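Lysine cyclodeaminase (Streptomyces pristinaespiralis, PDB 5YU3) catalyses the NAD-dependent cyclisation of L-lysine with loss of ammonia, probably yielding L-pipecolic acid, and also recognises L-ornithine and L-2,4-diaminobutyric acid. Local coordinates at residues A[20-25]-A[155-159]; A[3-7]-A[316-320]. One frame throughout, in Å; residues are numbered along the deposited sequence.

Overall arrangement
In this fold of the ornithine cyclodeaminase/mu-crystallin family, interaction 1 joins helix 20-39 to helix 148-160 of the Rossmann-type NAD-binding domain, whereas interaction 2 packs helix 305-321 on strand 3-6 of the mixed sheet. Along the chain the first is nested within the loop closed by the second. Their centres lie 21 Å apart and their nearest atoms about 6 Å apart, without touching; helix 20-39 nevertheless touches helix 305-321 through Leu-23, which packs on Val-314 and Phe-315. In interaction 1 the Met-24 side chain is about 12 Å from bound NAD and about 14 Å from bound proline. Both contacts reach the second subunit.

Interaction 1 of 2, residues A[20-25]-A[155-159]; sequences RDELMR and HALSL
His-155 reaches from helix 148-160 to Asp-21 on helix 20-39, a histidine-carboxylate hydrogen bond that ties the Rossmann-type domain to this helix. The two short helical segments run almost at right angles, 82° apart, with their axes 10.2 Å from each other at closest approach. His-155 NE2 donates to Asp-21 OD1 at 2.7 Å; the acceptor sits close to the imidazole plane and is met nearly along its C-O axis, while carboxylate and ring are turned 32° from each other. With CG trans to the backbone nitrogen (chi1 179°), the imidazole extends across the interface, and His-155 CE1 comes 3.4 Å from Arg-20 O. At the other ring nitrogen, ND1 is hydrogen-bonded to the hydroxyl of Tyr-341 of the second subunit, and Phe-185 meets the ring edge-to-face, so bonds at both nitrogens help fix its rotation. Replacing His-155 with alanine would probably leave Asp-21 OD1 and the hydroxyl of Tyr-341 of the second subunit without their imidazole partner and open a gap beside Met-24.

Met-24 supplies the apolar side of the contact. Its chain leaves the backbone with CG opposite the amide nitrogen but then bends at both chi2 and chi3, which brings SD and CE over Ala-156, Met-24 CE lying 3.8 Å from Ala-156 CB. Leu-159 divides its two methyl groups between different neighbours. Leu-159 CD1 packs 3.6 Å from Met-24 CG, at the root of the bent chain. Leu-159 CD2 instead lies over one face of the Arg-25 guanidinium, displaced toward its rim and 3.6 Å from Arg-25 NH2.

Interaction 2 of 2, residues A[3-7]-A[316-320]; sequences TWVLG and LEAAA
The Trp-4 indole presents one face to Leu-316, whose CD2 methyl makes a CH-pi contact, while Ala-320 N lies at the ring edge, near its plane; the CB of Ala-319 approaches obliquely. This is beta-sheet/helix packing: strand 3-6, an inner strand of the mixed sheet, runs at 96° to the short helical segment 316-320. Leu-316 CD2 stands 4.2 Å from the centroid of the six-membered ring of Trp-4 and 28° off its normal, placed toward the CZ3 side. The far end of the indole reaches the helix backbone, where Trp-4 CH2 makes a contact of 3.4 Å with Leu-316 O. The same carbonyl accepts the helical bond from Ala-320 N, and Ala-320 N lies 3.6 Å from Trp-4 CH2. The reach follows from chi1 of -175°, which sets CG trans to the backbone nitrogen and carries the benzo ring out to the helix. At the pyrrole side, NE1 is hydrogen-bonded to Leu-324 O, which helps fix the indole's orientation.

Leu-6, two residues along the strand, also points toward the helix and widens the apolar contact. Its branches take different partners: CD1 meets Leu-316 CD2, and CD2 approaches Ala-319. The small Ala-319 side chain thus serves both strand residues, Ala-319 CB lying 3.6 Å from Trp-4 CZ2 and 3.8 Å from Leu-6 CD2.

Interaction 1 of 2, residues A[20-25]-A[155-159]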
loop_
_atom_site.group_PDB
_atom_site.type_symbol
_atom_site.label_atom_id
_atom_site.label_comp_id
_atom_site.label_asym_id
_atom_site.label_seq_id
_atom_site.Cartn_x
_atom_site.Cartn_y
_atom_site.Cartn_z
ATOM N N ARG A 20 -2.912 15.498 -25.513
ATOM C CA ARG A 20 -1.720 14.787 -25.036
ATOM C C ARG A 20 -0.540 15.730 -24.842
ATOM O O ARG A 20 0.178 15.641 -23.837
ATOM C CB ARG A 20 -1.332 13.678 -26.004
ATOM C CG ARG A 20 -2.365 12.584 -26.167
ATOM C CD ARG A 20 -1.895 11.567 -27.203
ATOM N NE ARG A 20 -2.939 10.600 -27.549
ATOM C CZ ARG A 20 -2.935 9.878 -28.661
ATOM N NH1 ARG A 20 -1.939 10.015 -29.524
ATOM N NH2 ARG A 20 -3.932 9.036 -28.919
ATOM N N ASP A 21 -0.300 16.625 -25.806
ATOM C CA ASP A 21 0.873 17.493 -25.721
ATOM C C ASP A 21 0.791 18.398 -24.503
ATOM O O ASP A 21 1.747 18.513 -23.720
ATOM C CB ASP A 21 1.010 18.347 -26.984
ATOM C CG ASP A 21 1.509 17.562 -28.188
ATOM O OD1 ASP A 21 1.824 16.361 -28.066
ATOM O OD2 ASP A 21 1.558 18.170 -29.285
ATOM N N GLU A 22 -0.351 19.063 -24.329
ATOM C CA GLU A 22 -0.473 20.000 -23.226
ATOM C C GLU A 22 -0.460 19.280 -21.881
ATOM O O GLU A 22 0.147 19.766 -20.915
ATOM C CB GLU A 22 -1.746 20.828 -23.381
ATOM C CG GLU A 22 -2.110 21.563 -22.106
ATOM C CD GLU A 22 -1.197 22.733 -21.815
ATOM O OE1 GLU A 22 -0.368 23.080 -22.690
ATOM O OE2 GLU A 22 -1.311 23.313 -20.708
ATOM N N LEU A 23 -1.109 18.115 -21.798
ATOM C CA LEU A 23 -1.121 17.389 -20.529
ATOM C C LEU A 23 0.279 16.897 -20.171
ATOM O O LEU A 23 0.685 16.959 -19.005
ATOM C CB LEU A 23 -2.101 16.219 -20.596
ATOM C CG LEU A 23 -2.277 15.425 -19.298
ATOM C CD1 LEU A 23 -2.898 16.280 -18.188
ATOM C CD2 LEU A 23 -3.108 14.176 -19.570
ATOM N N MET A 24 1.034 16.428 -21.162
ATOM C CA MET A 24 2.415 16.029 -20.903
ATOM C C MET A 24 3.258 17.228 -20.479
ATOM O O MET A 24 4.049 17.131 -19.536
ATOM C CB MET A 24 3.007 15.342 -22.136
ATOM C CG MET A 24 4.484 14.914 -21.977
ATOM S SD MET A 24 4.750 13.679 -20.670
ATOM C CE MET A 24 4.503 12.153 -21.550
ATOM N N ARG A 25 3.072 18.382 -21.133
ATOM C CA ARG A 25 3.820 19.577 -20.755
ATOM C C ARG A 25 3.497 20.015 -19.332
ATOM O O ARG A 25 4.398 20.430 -18.589
ATOM C CB ARG A 25 3.541 20.720 -21.732
ATOM C CG ARG A 25 4.313 20.584 -23.053
ATOM C CD ARG A 25 4.352 21.890 -23.840
ATOM N NE ARG A 25 5.110 21.751 -25.084
ATOM C CZ ARG A 25 4.557 21.441 -26.254
ATOM N NH1 ARG A 25 3.240 21.248 -26.331
ATOM N NH2 ARG A 25 5.313 21.328 -27.343
ATOM N N HIS A 155 7.262 10.536 -26.828
ATOM C CA HIS A 155 6.398 11.711 -26.827
ATOM C C HIS A 155 6.991 12.828 -25.976
ATOM O O HIS A 155 7.162 13.957 -26.449
ATOM C CB HIS A 155 4.996 11.335 -26.339
ATOM C CG HIS A 155 4.059 12.498 -26.297
ATOM N ND1 HIS A 155 3.062 12.627 -25.352
ATOM C CD2 HIS A 155 3.977 13.595 -27.087
ATOM C CE1 HIS A 155 2.402 13.752 -25.570
ATOM N NE2 HIS A 155 2.939 14.361 -26.614
ATOM N N ALA A 156 7.336 12.527 -24.715
ATOM C CA ALA A 156 7.890 13.557 -23.836
ATOM C C ALA A 156 9.179 14.150 -24.404
ATOM O O ALA A 156 9.372 15.369 -24.393
ATOM C CB ALA A 156 8.149 12.982 -22.442
ATOM N N LEU A 157 10.095 13.297 -24.869
ATOM C CA LEU A 157 11.365 13.822 -25.362
ATOM C C LEU A 157 11.165 14.686 -26.599
ATOM O O LEU A 157 11.873 15.685 -26.774
ATOM C CB LEU A 157 12.340 12.676 -25.649
ATOM C CG LEU A 157 12.768 11.964 -24.361
ATOM C CD1 LEU A 157 13.507 10.667 -24.676
ATOM C CD2 LEU A 157 13.605 12.887 -23.485
ATOM N N SER A 158 10.188 14.338 -27.446
ATOM C CA SER A 158 9.908 15.149 -28.628
ATOM C C SER A 158 9.388 16.537 -28.271
ATOM O O SER A 158 9.459 17.439 -29.112
ATOM C CB SER A 158 8.915 14.431 -29.555
ATOM O OG SER A 158 7.569 14.575 -29.091
ATOM N N LEU A 159 8.883 16.744 -27.043
ATOM C CA LEU A 159 8.437 18.075 -26.653
ATOM C C LEU A 159 9.557 18.940 -26.110
ATOM O O LEU A 159 9.384 20.161 -26.021
ATOM C CB LEU A 159 7.326 18.003 -25.588
ATOM C CG LEU A 159 6.102 17.165 -25.959
ATOM C CD1 LEU A 159 5.156 17.106 -24.780
ATOM C CD2 LEU A 159 5.385 17.721 -27.189
#

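Interaction 2 of 2, residues A[3-7]-A[316-320]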
loop_
_atom_site.group_PDB
_atom_site.type_symbol
_atom_site.label_atom_id
_atom_site.label_comp_id
_atom_site.label_asym_id
_atom_site.label_seq_id
_atom_site.Cartn_x
_atom_site.Cartn_y
_atom_site.Cartn_z
ATOM N N THR A 3 -15.728 9.183 -1.291
ATOM C CA THR A 3 -14.507 9.141 -2.074
ATOM C C THR A 3 -14.781 9.650 -3.482
ATOM O O THR A 3 -15.765 9.251 -4.114
ATOM C CB THR A 3 -13.959 7.715 -2.122
ATOM O OG1 THR A 3 -13.618 7.288 -0.799
ATOM C CG2 THR A 3 -12.710 7.644 -2.985
ATOM N N TRP A 4 -13.910 10.525 -3.971
ATOM C CA TRP A 4 -13.977 10.992 -5.352
ATOM C C TRP A 4 -13.286 9.956 -6.228
ATOM O O TRP A 4 -12.070 9.763 -6.121
ATOM C CB TRP A 4 -13.302 12.352 -5.452
ATOM C CG TRP A 4 -13.372 13.042 -6.782
ATOM C CD1 TRP A 4 -14.241 12.795 -7.806
ATOM C CD2 TRP A 4 -12.527 14.112 -7.213
ATOM N NE1 TRP A 4 -13.983 13.657 -8.857
ATOM C CE2 TRP A 4 -12.929 14.465 -8.518
ATOM C CE3 TRP A 4 -11.453 14.794 -6.627
ATOM C CZ2 TRP A 4 -12.309 15.482 -9.239
ATOM C CZ3 TRP A 4 -10.830 15.802 -7.350
ATOM C CH2 TRP A 4 -11.266 16.138 -8.642
ATOM N N VAL A 5 -14.047 9.259 -7.066
ATOM C CA VAL A 5 -13.497 8.236 -7.952
ATOM C C VAL A 5 -13.474 8.802 -9.362
ATOM O O VAL A 5 -14.514 9.214 -9.888
ATOM C CB VAL A 5 -14.301 6.929 -7.907
ATOM C CG1 VAL A 5 -13.736 5.931 -8.903
ATOM C CG2 VAL A 5 -14.277 6.332 -6.505
ATOM N N LEU A 6 -12.298 8.808 -9.978
ATOM C CA LEU A 6 -12.175 9.107 -11.400
ATOM C C LEU A 6 -12.191 7.787 -12.163
ATOM O O LEU A 6 -11.220 7.030 -12.116
ATOM C CB LEU A 6 -10.894 9.888 -11.677
ATOM C CG LEU A 6 -10.762 11.275 -11.055
ATOM C CD1 LEU A 6 -9.520 11.963 -11.604
ATOM C CD2 LEU A 6 -12.012 12.110 -11.326
ATOM N N GLY A 7 -13.287 7.499 -12.861
ATOM C CA GLY A 7 -13.309 6.319 -13.699
ATOM C C GLY A 7 -12.344 6.440 -14.866
ATOM O O GLY A 7 -11.865 7.528 -15.201
ATOM N N LEU A 316 -6.286 15.820 -10.962
ATOM C CA LEU A 316 -7.379 16.259 -10.095
ATOM C C LEU A 316 -7.735 17.719 -10.338
ATOM O O LEU A 316 -8.908 18.096 -10.223
ATOM C CB LEU A 316 -7.013 16.048 -8.626
ATOM C CG LEU A 316 -6.848 14.596 -8.190
ATOM C CD1 LEU A 316 -6.639 14.524 -6.684
ATOM C CD2 LEU A 316 -8.038 13.744 -8.629
ATOM N N GLU A 317 -6.744 18.559 -10.655
ATOM C CA GLU A 317 -7.034 19.948 -10.996
ATOM C C GLU A 317 -7.923 20.029 -12.232
ATOM O O GLU A 317 -8.920 20.764 -12.249
ATOM C CB GLU A 317 -5.733 20.720 -11.216
ATOM C CG GLU A 317 -4.976 21.026 -9.929
ATOM C CD GLU A 317 -3.625 21.664 -10.185
ATOM O OE1 GLU A 317 -3.328 21.960 -11.355
ATOM O OE2 GLU A 317 -2.862 21.854 -9.215
ATOM N N ALA A 318 -7.572 19.278 -13.279
ATOM C CA ALA A 318 -8.380 19.283 -14.496
ATOM C C ALA A 318 -9.752 18.668 -14.250
ATOM O O ALA A 318 -10.763 19.173 -14.755
ATOM C CB ALA A 318 -7.649 18.545 -15.621
ATOM N N ALA A 319 -9.809 17.575 -13.478
ATOM C CA ALA A 319 -11.090 16.931 -13.199
ATOM C C ALA A 319 -11.985 17.813 -12.334
ATOM O O ALA A 319 -13.204 17.864 -12.546
ATOM C CB ALA A 319 -10.858 15.578 -12.523
ATOM N N ALA A 320 -11.406 18.509 -11.350
ATOM C CA ALA A 320 -12.205 19.389 -10.502
ATOM C C ALA A 320 -12.778 20.552 -11.303
ATOM O O ALA A 320 -13.944 20.925 -11.126
ATOM C CB ALA A 320 -11.359 19.911 -9.341
#